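Local coordinates for protein serine--tRNA ligase, cytoplasmic (Candida albicans, PDB 3QO7) that catalyses the ATP-dependent activation of serine to seryl adenylate and its transfer to the acceptor end of tRNA(Ser), at residues G291-H296 with T408-C413; F298-Q303 with N402-A407; R318-S323 with E366-S371. One frame throughout, in Å; residues are numbered along the deposited sequence. Where two conformers were deposited one is given.

Contact 1: G291-H296 with T408-C413; sequences GIFRVH and TERTIC. With ATP (adenosine-5'-triphosphate), chain B.
The carbonyl oxygen of F293 is gripped by two nitrogens of the R410 guanidinium: NE donates to F293 O at 3.1 Å with an N-H...O angle of 137°, and NH2 adds a weak second bond to it. NE approaches tilted from the carbonyl plane. The same guanidinium lies flat against the F293 ring, its CZ 4.0 Å from the ring centroid and the two planes 11° apart, a cation-pi stack that CD extends with an off-centre CH-pi contact. R410 reaches this place because its chain leaves the helix extended (chi1 -179°) and bends once, at chi3. The opposite face of the R410 guanidinium is taken by the ribose at ATP C2', while NH1 goes out to E366 O of the neighbouring strand; ring, backbone oxygen, sugar and strand together fix the rotation of the group. The arrangement is that of class II synthetases, in which the loop of motif 2 meets the arginine-bearing helix of motif 3 over ATP. From the same loop, the backbone of V295 reads the adenine edge: V295 N donates to ATP N1 at 3.1 Å and almost straight, and ATP N6 donates to V295 O at 2.9 Å. R294, poorly ordered, brings its NH2 to 3.1 Å from ATP N7, which lies in the plane of its guanidinium. Farther from the nucleotide the packing turns apolar. I292 CG1 rests on C413 SG at 3.6 Å, and the side chain of I292 crosses that of E409 at about a right angle, with I292 CD1 3.8 Å from E409 CG. The carboxylate of E409 leads away from the loop, and OE1 accepts from the backbone N of E299.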
loop_
_atom_site.group_PDB
_atom_site.type_symbol
_atom_site.label_atom_id
_atom_site.label_comp_id
_atom_site.label_asym_id
_atom_site.label_seq_id
_atom_site.Cartn_x
_atom_site.Cartn_y
_atom_site.Cartn_z
ATOM N N GLY A 291 -18.691 7.819 -0.545
ATOM C CA GLY A 291 -17.638 8.674 -1.056
ATOM C C GLY A 291 -16.222 8.336 -0.568
ATOM O O GLY A 291 -15.991 7.304 0.071
ATOM N N ILE A 292 -15.274 9.220 -0.885
ATOM C CA ILE A 292 -13.868 9.010 -0.582
ATOM C C ILE A 292 -13.357 9.973 0.499
ATOM O O ILE A 292 -12.174 10.308 0.556
ATOM C CB ILE A 292 -12.959 9.111 -1.852
ATOM C CG1 ILE A 292 -12.991 10.508 -2.480
ATOM C CG2 ILE A 292 -13.297 8.032 -2.904
ATOM C CD1 ILE A 292 -12.108 10.566 -3.785
ATOM N N PHE A 293 -14.268 10.412 1.355
ATOM C CA PHE A 293 -13.926 11.302 2.433
ATOM C C PHE A 293 -13.309 10.585 3.631
ATOM O O PHE A 293 -12.344 11.056 4.210
ATOM C CB PHE A 293 -15.171 12.069 2.890
ATOM C CG PHE A 293 -14.887 13.049 3.962
ATOM C CD1 PHE A 293 -14.479 14.330 3.648
ATOM C CD2 PHE A 293 -14.952 12.674 5.284
ATOM C CE1 PHE A 293 -14.178 15.243 4.640
ATOM C CE2 PHE A 293 -14.660 13.580 6.285
ATOM C CZ PHE A 293 -14.272 14.869 5.962
ATOM N N ARG A 294 -13.899 9.470 4.033
ATOM C CA ARG A 294 -13.401 8.682 5.150
ATOM C C ARG A 294 -13.320 7.262 4.606
ATOM O O ARG A 294 -14.337 6.601 4.435
ATOM C CB ARG A 294 -14.368 8.797 6.350
ATOM C CG ARG A 294 -13.837 8.354 7.767
ATOM C CD ARG A 294 -12.667 9.216 8.310
ATOM N NE ARG A 294 -13.067 10.221 9.311
ATOM C CZ ARG A 294 -12.221 11.026 9.969
ATOM N NH1 ARG A 294 -12.681 11.908 10.854
ATOM N NH2 ARG A 294 -10.909 10.954 9.751
ATOM N N VAL A 295 -12.109 6.829 4.264
ATOM C CA VAL A 295 -11.888 5.525 3.627
ATOM C C VAL A 295 -10.704 4.803 4.282
ATOM O O VAL A 295 -10.033 5.377 5.142
ATOM C CB VAL A 295 -11.671 5.665 2.086
ATOM C CG1 VAL A 295 -12.976 6.038 1.382
ATOM C CG2 VAL A 295 -10.587 6.701 1.784
ATOM N N HIS A 296 -10.436 3.555 3.899
ATOM C CA HIS A 296 -9.352 2.776 4.561
ATOM C C HIS A 296 -7.948 2.977 3.979
ATOM O O HIS A 296 -6.950 2.703 4.645
ATOM C CB HIS A 296 -9.664 1.291 4.557
ATOM C CG HIS A 296 -10.878 0.935 5.345
ATOM N ND1 HIS A 296 -10.910 0.978 6.724
ATOM C CD2 HIS A 296 -12.113 0.555 4.950
ATOM C CE1 HIS A 296 -12.110 0.629 7.143
ATOM N NE2 HIS A 296 -12.857 0.362 6.088
ATOM N N THR A 408 -5.194 13.657 -0.046
ATOM C CA THR A 408 -5.635 14.020 -1.388
ATOM C C THR A 408 -7.082 13.647 -1.759
ATOM O O THR A 408 -7.792 14.446 -2.380
ATOM C CB THR A 408 -4.637 13.544 -2.433
ATOM O OG1 THR A 408 -4.559 12.113 -2.410
ATOM C CG2 THR A 408 -3.253 14.153 -2.135
ATOM N N GLU A 409 -7.535 12.461 -1.365
ATOM C CA GLU A 409 -8.914 12.071 -1.654
ATOM C C GLU A 409 -9.873 12.987 -0.906
ATOM O O GLU A 409 -10.882 13.439 -1.453
ATOM C CB GLU A 409 -9.168 10.599 -1.305
ATOM C CG GLU A 409 -8.675 9.605 -2.391
ATOM C CD GLU A 409 -7.182 9.229 -2.289
ATOM O OE1 GLU A 409 -6.469 9.779 -1.424
ATOM O OE2 GLU A 409 -6.727 8.363 -3.066
ATOM N N ARG A 410 -9.552 13.280 0.343
ATOM C CA ARG A 410 -10.411 14.160 1.127
ATOM C C ARG A 410 -10.371 15.593 0.564
ATOM O O ARG A 410 -11.410 16.237 0.401
ATOM C CB ARG A 410 -10.040 14.095 2.599
ATOM C CG ARG A 410 -10.898 14.957 3.447
ATOM C CD ARG A 410 -10.564 14.811 4.921
ATOM N NE ARG A 410 -10.867 13.478 5.408
ATOM C CZ ARG A 410 -11.092 13.193 6.685
ATOM N NH1 ARG A 410 -11.040 14.157 7.595
ATOM N NH2 ARG A 410 -11.365 11.946 7.051
ATOM N N THR A 411 -9.185 16.063 0.180
ATOM C CA THR A 411 -9.092 17.356 -0.480
ATOM C C THR A 411 -9.895 17.427 -1.779
ATOM O O THR A 411 -10.491 18.463 -2.104
ATOM C CB THR A 411 -7.633 17.732 -0.721
ATOM O OG1 THR A 411 -6.971 17.839 0.562
ATOM C CG2 THR A 411 -7.542 19.063 -1.504
ATOM N N ILE A 412 -9.917 16.326 -2.520
ATOM C CA ILE A 412 -10.767 16.229 -3.700
ATOM C C ILE A 412 -12.234 16.459 -3.345
ATOM O O ILE A 412 -12.921 17.223 -4.020
ATOM C CB ILE A 412 -10.595 14.862 -4.413
ATOM C CG1 ILE A 412 -9.184 14.771 -4.978
ATOM C CG2 ILE A 412 -11.653 14.670 -5.517
ATOM C CD1 ILE A 412 -8.910 13.503 -5.732
ATOM N N CYS A 413 -12.706 15.815 -2.275
ATOM C CA CYS A 413 -14.091 15.989 -1.851
ATOM C C CYS A 413 -14.421 17.451 -1.638
ATOM O O CYS A 413 -15.452 17.936 -2.079
ATOM C CB CYS A 413 -14.364 15.224 -0.565
ATOM S SG CYS A 413 -14.200 13.417 -0.746
HETATM P PG ATP B . -8.241 14.097 13.925
HETATM O O1G ATP B . -8.012 13.431 15.263
HETATM O O2G ATP B . -8.629 13.139 12.817
HETATM O O3G ATP B . -9.103 15.334 14.013
HETATM P PB ATP B . -5.489 13.737 13.518
HETATM O O1B ATP B . -5.880 12.360 14.007
HETATM O O2B ATP B . -4.342 14.468 14.164
HETATM O O3B ATP B . -6.793 14.668 13.469
HETATM P PA ATP B . -4.835 12.336 11.163
HETATM O O1A ATP B . -5.621 11.192 11.785
HETATM O O2A ATP B . -3.330 12.274 11.028
HETATM O O3A ATP B . -5.160 13.694 11.956
HETATM O "O5'" ATP B . -5.547 12.880 9.824
HETATM C "C5'" ATP B . -5.187 14.193 9.389
HETATM C "C4'" ATP B . -5.717 14.370 7.987
HETATM O "O4'" ATP B . -5.749 13.101 7.316
HETATM C "C3'" ATP B . -7.144 14.812 8.086
HETATM O "O3'" ATP B . -7.174 16.236 7.986
HETATM C "C2'" ATP B . -7.846 14.111 6.939
HETATM O "O2'" ATP B . -7.876 14.998 5.817
HETATM C "C1'" ATP B . -6.970 12.915 6.597
HETATM N N9 ATP B . -7.639 11.638 6.988
HETATM C C8 ATP B . -7.644 11.112 8.228
HETATM N N7 ATP B . -8.338 9.942 8.264
HETATM C C5 ATP B . -8.802 9.700 7.022
HETATM C C6 ATP B . -9.606 8.636 6.370
HETATM N N6 ATP B . -10.055 7.574 7.091
HETATM N N1 ATP B . -9.869 8.748 5.052
HETATM C C2 ATP B . -9.420 9.788 4.331
HETATM N N3 ATP B . -8.679 10.786 4.860
HETATM C C4 ATP B . -8.340 10.812 6.180
#

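Contact 2: F298-Q303 with N402-A407; sequences FEKIEQ and NSTLSA. With ATP (adenosine-5'-triphosphate), chain B.
I301 and S406 form an antiparallel hydrogen-bonded pair, with I301 N donating to S406 O at 2.9 Å and S406 N returning a bond to I301 O. A second donor, L405 N, reaches that same I301 O at 2.7 Å. One carbonyl thus serves two successive amides, the mark of a classic beta bulge, which shifts the register by one residue. Beyond the bulge Q303 and S403 exchange another pair of backbone bonds, Q303 N to S403 O at 2.8 Å and S403 N to Q303 O. These five bonds join strands 297-307 and 399-407, antiparallel neighbours in the largely antiparallel sheet of the class II core. On the face that carries K300, E302, T404 and A407, the sheet looks into the active site. E302, with CG swung away from the backbone N (chi1 -179°) and its chain bent at chi2, lays its carboxylate over the opposite strand: OE1 stands 3.5 Å from T404 OG1, and OE2 takes a long, weak bond from N402 ND2. K300 stretches past T404 CG2 and bends at chi3, which puts its NZ 3.2 Å from ATP O2A. Near the adenine, the F298 ring lies face-on to the base. The other face is turned to the helices: I301 CG2 lies beside L405 CB at 3.9 Å, both pointing the same way, and Q303 NE2 donates to M319 O of helix 312-329. S406 OG, in turn, is bonded to T411 OG1. The buried carboxylate of E299 is held by N188 and S276. E302 and T404, facing each other just beyond the bulge, probably bind serine, as in related enzymes; sharing a face with K300, they are consistent with a serine site next to the alpha-phosphate.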
loop_
_atom_site.group_PDB
_atom_site.type_symbol
_atom_site.label_atom_id
_atom_site.label_comp_id
_atom_site.label_asym_id
_atom_site.label_seq_id
_atom_site.Cartn_x
_atom_site.Cartn_y
_atom_site.Cartn_z
ATOM N N PHE A 298 -5.635 5.800 1.322
ATOM C CA PHE A 298 -5.630 7.109 0.660
ATOM C C PHE A 298 -4.220 7.674 0.652
ATOM O O PHE A 298 -3.325 7.150 1.327
ATOM C CB PHE A 298 -6.590 8.086 1.359
ATOM C CG PHE A 298 -6.268 8.298 2.828
ATOM C CD1 PHE A 298 -5.369 9.299 3.230
ATOM C CD2 PHE A 298 -6.819 7.476 3.798
ATOM C CE1 PHE A 298 -5.053 9.494 4.581
ATOM C CE2 PHE A 298 -6.490 7.651 5.144
ATOM C CZ PHE A 298 -5.606 8.668 5.536
ATOM N N GLU A 299 -4.014 8.740 -0.109
ATOM C CA GLU A 299 -2.687 9.329 -0.182
ATOM C C GLU A 299 -2.591 10.624 0.615
ATOM O O GLU A 299 -3.583 11.357 0.784
ATOM C CB GLU A 299 -2.258 9.525 -1.631
ATOM C CG GLU A 299 -2.021 8.196 -2.369
ATOM C CD GLU A 299 -3.325 7.464 -2.624
ATOM O OE1 GLU A 299 -4.202 8.087 -3.288
ATOM O OE2 GLU A 299 -3.478 6.299 -2.137
ATOM N N LYS A 300 -1.399 10.896 1.128
ATOM C CA LYS A 300 -1.194 12.079 1.945
ATOM C C LYS A 300 0.176 12.679 1.652
ATOM O O LYS A 300 1.181 11.976 1.689
ATOM C CB LYS A 300 -1.344 11.709 3.429
ATOM C CG LYS A 300 -1.404 12.864 4.403
ATOM C CD LYS A 300 -1.327 12.375 5.860
ATOM C CE LYS A 300 -2.707 12.091 6.457
ATOM N NZ LYS A 300 -2.644 11.883 7.948
ATOM N N ILE A 301 0.197 13.958 1.291
ATOM C CA ILE A 301 1.412 14.752 1.377
ATOM C C ILE A 301 1.493 15.333 2.785
ATOM O O ILE A 301 0.607 16.070 3.222
ATOM C CB ILE A 301 1.434 15.900 0.383
ATOM C CG1 ILE A 301 1.251 15.370 -1.034
ATOM C CG2 ILE A 301 2.741 16.705 0.536
ATOM C CD1 ILE A 301 2.315 14.388 -1.409
ATOM N N GLU A 302 2.561 14.988 3.490
ATOM C CA GLU A 302 2.717 15.330 4.891
ATOM C C GLU A 302 3.928 16.267 5.112
ATOM O O GLU A 302 4.977 16.037 4.557
ATOM C CB GLU A 302 2.913 14.036 5.658
ATOM C CG GLU A 302 3.056 14.225 7.139
ATOM C CD GLU A 302 1.730 14.387 7.849
ATOM O OE1 GLU A 302 0.674 14.398 7.163
ATOM O OE2 GLU A 302 1.751 14.493 9.104
ATOM N N GLN A 303 3.790 17.332 5.895
ATOM C CA GLN A 303 4.965 18.115 6.298
ATOM C C GLN A 303 5.598 17.467 7.529
ATOM O O GLN A 303 4.897 17.229 8.526
ATOM C CB GLN A 303 4.609 19.542 6.698
ATOM C CG GLN A 303 3.819 20.369 5.716
ATOM C CD GLN A 303 3.532 21.766 6.280
ATOM O OE1 GLN A 303 4.450 22.473 6.700
ATOM N NE2 GLN A 303 2.259 22.155 6.307
ATOM N N ASN A 402 4.711 17.822 12.860
ATOM C CA ASN A 402 4.135 17.215 11.671
ATOM C C ASN A 402 2.832 17.929 11.350
ATOM O O ASN A 402 2.085 18.278 12.256
ATOM C CB ASN A 402 3.867 15.729 11.913
ATOM C CG ASN A 402 2.737 15.505 12.906
ATOM O OD1 ASN A 402 2.985 15.321 14.096
ATOM N ND2 ASN A 402 1.475 15.558 12.422
ATOM N N SER A 403 2.555 18.150 10.072
ATOM C CA SER A 403 1.312 18.796 9.645
ATOM C C SER A 403 0.893 18.275 8.285
ATOM O O SER A 403 1.656 18.350 7.338
ATOM C CB SER A 403 1.507 20.305 9.556
ATOM O OG SER A 403 0.335 20.963 9.069
ATOM N N THR A 404 -0.312 17.753 8.163
ATOM C CA THR A 404 -0.774 17.332 6.840
ATOM C C THR A 404 -0.629 18.495 5.858
ATOM O O THR A 404 -0.952 19.639 6.206
ATOM C CB THR A 404 -2.269 16.900 6.862
ATOM O OG1 THR A 404 -2.469 15.875 7.854
ATOM C CG2 THR A 404 -2.674 16.371 5.487
ATOM N N LEU A 405 -0.126 18.255 4.645
ATOM C CA LEU A 405 -0.340 19.296 3.640
ATOM C C LEU A 405 -1.653 18.984 2.983
ATOM O O LEU A 405 -2.507 19.841 2.882
ATOM C CB LEU A 405 0.762 19.434 2.586
ATOM C CG LEU A 405 0.464 20.652 1.670
ATOM C CD1 LEU A 405 0.873 22.027 2.257
ATOM C CD2 LEU A 405 1.098 20.478 0.311
ATOM N N SER A 406 -1.833 17.741 2.552
ATOM C CA SER A 406 -3.074 17.376 1.879
ATOM C C SER A 406 -3.306 15.893 1.945
ATOM O O SER A 406 -2.468 15.122 1.502
ATOM C CB SER A 406 -3.033 17.789 0.400
ATOM O OG SER A 406 -4.195 17.333 -0.274
ATOM N N ALA A 407 -4.437 15.496 2.506
ATOM C CA ALA A 407 -4.940 14.153 2.319
ATOM C C ALA A 407 -5.715 14.266 1.010
ATOM O O ALA A 407 -6.764 14.925 0.947
ATOM C CB ALA A 407 -5.860 13.782 3.465
HETATM P PG ATP B . -8.241 14.097 13.925
HETATM O O1G ATP B . -8.012 13.431 15.263
HETATM O O2G ATP B . -8.629 13.139 12.817
HETATM O O3G ATP B . -9.103 15.334 14.013
HETATM P PB ATP B . -5.489 13.737 13.518
HETATM O O1B ATP B . -5.880 12.360 14.007
HETATM O O2B ATP B . -4.342 14.468 14.164
HETATM O O3B ATP B . -6.793 14.668 13.469
HETATM P PA ATP B . -4.835 12.336 11.163
HETATM O O1A ATP B . -5.621 11.192 11.785
HETATM O O2A ATP B . -3.330 12.274 11.028
HETATM O O3A ATP B . -5.160 13.694 11.956
HETATM O "O5'" ATP B . -5.547 12.880 9.824
HETATM C "C5'" ATP B . -5.187 14.193 9.389
HETATM C "C4'" ATP B . -5.717 14.370 7.987
HETATM O "O4'" ATP B . -5.749 13.101 7.316
HETATM C "C3'" ATP B . -7.144 14.812 8.086
HETATM O "O3'" ATP B . -7.174 16.236 7.986
HETATM C "C2'" ATP B . -7.846 14.111 6.939
HETATM O "O2'" ATP B . -7.876 14.998 5.817
HETATM C "C1'" ATP B . -6.970 12.915 6.597
HETATM N N9 ATP B . -7.639 11.638 6.988
HETATM C C8 ATP B . -7.644 11.112 8.228
HETATM N N7 ATP B . -8.338 9.942 8.264
HETATM C C5 ATP B . -8.802 9.700 7.022
HETATM C C6 ATP B . -9.606 8.636 6.370
HETATM N N6 ATP B . -10.055 7.574 7.091
HETATM N N1 ATP B . -9.869 8.748 5.052
HETATM C C2 ATP B . -9.420 9.788 4.331
HETATM N N3 ATP B . -8.679 10.786 4.860
HETATM C C4 ATP B . -8.340 10.812 6.180
#

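Contact 3: R318-S323 with E366-S371; sequences RMIGCS and ELVSCS. With ATP (adenosine-5'-triphosphate), chain B.
I320 directs CG1 away from its own backbone N (chi1 -174°), and a bend at chi2 (60°) then carries CD1 across to the strand, where it touches two residues at once: C370 CB at 4.1 Å and V368 CG1 at 4.3 Å. C370 does the like from the other side, its SG thrown out from the backbone N (chi1 171°) so that it meets M319 CB at 4.1 Å. One turn farther along the helix S323 presents CB to V368, with CG1 4.0 Å away. The contact is thus a thin apolar layer between one flank of helix 318-323 and the alternate side chains V368 and C370; the helix and strand segments run nearly antiparallel, their axes 9.0 Å apart at closest approach. S323 OG also borders V368 while bonding to T404 O of the next strand. The strand is two-faced: while V368 and C370 meet the helix, S369 points the opposite way, to the nucleotide. E366, L367 and S369 line the ATP on that face. The strand runs alongside the ribose: ATP O3' donates to E366 OE2 at 2.7 Å, though the placement of O3' is doubtful, and ATP O2' makes a weak bond to L367 O. S369 OG lies 2.8 Å from ATP O2B, although its position is less certain. L367 and V368 both face L354 on the adjoining strand 350-358, a classic beta bulge just where the strand meets the sugar. Helix 312-329 therefore backs the sheet, with ATP on the far side; strand 363-372 runs between strands 350-358 and 399-407, and M319 also packs on L401 and S403 of the latter.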
loop_
_atom_site.group_PDB
_atom_site.type_symbol
_atom_site.label_atom_id
_atom_site.label_comp_id
_atom_site.label_asym_id
_atom_site.label_seq_id
_atom_site.Cartn_x
_atom_site.Cartn_y
_atom_site.Cartn_z
ATOM N N ARG A 318 4.936 28.598 11.142
ATOM C CA ARG A 318 5.362 28.463 9.749
ATOM C C ARG A 318 4.599 27.337 9.031
ATOM O O ARG A 318 4.100 27.498 7.902
ATOM C CB ARG A 318 6.868 28.174 9.734
ATOM C CG ARG A 318 7.632 28.694 8.537
ATOM C CD ARG A 318 9.145 28.742 8.816
ATOM N NE ARG A 318 9.512 29.984 9.492
ATOM C CZ ARG A 318 10.270 30.063 10.585
ATOM N NH1 ARG A 318 10.765 28.960 11.157
ATOM N NH2 ARG A 318 10.529 31.260 11.102
ATOM N N MET A 319 4.516 26.186 9.702
ATOM C CA MET A 319 3.866 25.012 9.123
ATOM C C MET A 319 2.366 25.159 8.855
ATOM O O MET A 319 1.868 24.729 7.800
ATOM C CB MET A 319 4.135 23.793 9.996
ATOM C CG MET A 319 5.610 23.403 9.959
ATOM S SD MET A 319 6.114 22.163 11.140
ATOM C CE MET A 319 5.269 20.702 10.569
ATOM N N ILE A 320 1.635 25.751 9.800
ATOM C CA ILE A 320 0.209 25.852 9.605
ATOM C C ILE A 320 0.029 26.937 8.530
ATOM O O ILE A 320 -0.880 26.862 7.675
ATOM C CB ILE A 320 -0.561 26.122 10.955
ATOM C CG1 ILE A 320 -2.076 26.091 10.748
ATOM C CG2 ILE A 320 -0.153 27.447 11.559
ATOM C CD1 ILE A 320 -2.617 24.768 10.214
ATOM N N GLY A 321 0.926 27.928 8.567
ATOM C CA GLY A 321 0.984 28.940 7.527
ATOM C C GLY A 321 1.039 28.306 6.145
ATOM O O GLY A 321 0.287 28.711 5.255
ATOM N N CYS A 322 1.897 27.301 5.957
ATOM C CA CYS A 322 1.987 26.629 4.660
ATOM C C CYS A 322 0.733 25.925 4.218
ATOM O O CYS A 322 0.375 25.998 3.049
ATOM C CB CYS A 322 3.110 25.574 4.612
ATOM S SG CYS A 322 4.753 26.249 4.572
ATOM N N SER A 323 0.102 25.181 5.112
ATOM C CA SER A 323 -1.142 24.521 4.744
ATOM C C SER A 323 -2.240 25.554 4.392
ATOM O O SER A 323 -2.971 25.397 3.397
ATOM C CB SER A 323 -1.570 23.569 5.853
ATOM O OG SER A 323 -0.576 22.566 6.032
ATOM N N GLU A 366 -12.410 18.661 8.909
ATOM C CA GLU A 366 -10.975 18.717 9.061
ATOM C C GLU A 366 -10.224 18.176 7.836
ATOM O O GLU A 366 -10.490 17.072 7.379
ATOM C CB GLU A 366 -10.575 17.963 10.318
ATOM C CG GLU A 366 -9.090 17.882 10.531
ATOM C CD GLU A 366 -8.658 16.505 10.947
ATOM O OE1 GLU A 366 -9.469 15.804 11.588
ATOM O OE2 GLU A 366 -7.510 16.120 10.638
ATOM N N LEU A 367 -9.279 18.962 7.316
ATOM C CA LEU A 367 -8.438 18.535 6.193
ATOM C C LEU A 367 -6.967 18.435 6.585
ATOM O O LEU A 367 -6.174 17.797 5.909
ATOM C CB LEU A 367 -8.565 19.506 5.016
ATOM C CG LEU A 367 -9.914 19.484 4.330
ATOM C CD1 LEU A 367 -9.802 20.177 3.010
ATOM C CD2 LEU A 367 -10.358 18.064 4.160
ATOM N N VAL A 368 -6.619 19.059 7.694
ATOM C CA VAL A 368 -5.245 19.254 8.040
ATOM C C VAL A 368 -5.148 19.258 9.527
ATOM O O VAL A 368 -5.981 19.826 10.181
ATOM C CB VAL A 368 -4.739 20.624 7.537
ATOM C CG1 VAL A 368 -3.476 21.046 8.284
ATOM C CG2 VAL A 368 -4.483 20.588 6.033
ATOM N N SER A 369 -4.094 18.660 10.045
ATOM C CA SER A 369 -3.846 18.588 11.459
ATOM C C SER A 369 -2.365 18.909 11.667
ATOM O O SER A 369 -1.496 18.311 11.018
ATOM C CB SER A 369 -4.122 17.167 11.897
ATOM O OG SER A 369 -4.169 17.092 13.291
ATOM N N CYS A 370 -2.060 19.852 12.552
ATOM C CA CYS A 370 -0.687 20.323 12.696
ATOM C C CYS A 370 -0.259 20.339 14.166
ATOM O O CYS A 370 -0.896 20.992 14.981
ATOM C CB CYS A 370 -0.540 21.704 12.043
ATOM S SG CYS A 370 1.037 22.518 12.355
ATOM N N SER A 371 0.821 19.628 14.502
ATOM C CA SER A 371 1.169 19.377 15.906
ATOM C C SER A 371 2.609 19.647 16.197
ATOM O O SER A 371 3.483 19.179 15.480
ATOM C CB SER A 371 0.928 17.915 16.280
ATOM O OG SER A 371 -0.437 17.571 16.191
HETATM P PG ATP B . -8.241 14.097 13.925
HETATM O O1G ATP B . -8.012 13.431 15.263
HETATM O O2G ATP B . -8.629 13.139 12.817
HETATM O O3G ATP B . -9.103 15.334 14.013
HETATM P PB ATP B . -5.489 13.737 13.518
HETATM O O1B ATP B . -5.880 12.360 14.007
HETATM O O2B ATP B . -4.342 14.468 14.164
HETATM O O3B ATP B . -6.793 14.668 13.469
HETATM P PA ATP B . -4.835 12.336 11.163
HETATM O O1A ATP B . -5.621 11.192 11.785
HETATM O O2A ATP B . -3.330 12.274 11.028
HETATM O O3A ATP B . -5.160 13.694 11.956
HETATM O "O5'" ATP B . -5.547 12.880 9.824
HETATM C "C5'" ATP B . -5.187 14.193 9.389
HETATM C "C4'" ATP B . -5.717 14.370 7.987
HETATM O "O4'" ATP B . -5.749 13.101 7.316
HETATM C "C3'" ATP B . -7.144 14.812 8.086
HETATM O "O3'" ATP B . -7.174 16.236 7.986
HETATM C "C2'" ATP B . -7.846 14.111 6.939
HETATM O "O2'" ATP B . -7.876 14.998 5.817
HETATM C "C1'" ATP B . -6.970 12.915 6.597
HETATM N N9 ATP B . -7.639 11.638 6.988
HETATM C C8 ATP B . -7.644 11.112 8.228
HETATM N N7 ATP B . -8.338 9.942 8.264
HETATM C C5 ATP B . -8.802 9.700 7.022
HETATM C C6 ATP B . -9.606 8.636 6.370
HETATM N N6 ATP B . -10.055 7.574 7.091
HETATM N N1 ATP B . -9.869 8.748 5.052
HETATM C C2 ATP B . -9.420 9.788 4.331
HETATM N N3 ATP B . -8.679 10.786 4.860
HETATM C C4 ATP B . -8.340 10.812 6.180
#

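The three contacts are nested along the chain: contact 1 joins the outermost segments, 291-296 and 408-413, contact 2 lies inside its loop, and contact 3 inside that of contact 2. Contact 2 is central, its centre about 12 Å from that of contact 1 and about 9 Å from that of contact 3, which lie about 18 Å apart. Strand 399-407 runs straight into helix 408-419, linking contacts 1 and 2, and neighbours strand 363-372 in the sheet, linking contacts 2 and 3. All three supply one ATP site: loop and helix at adenine and ribose, central strands at base and phosphate, strand 366-371 at ribose and phosphates.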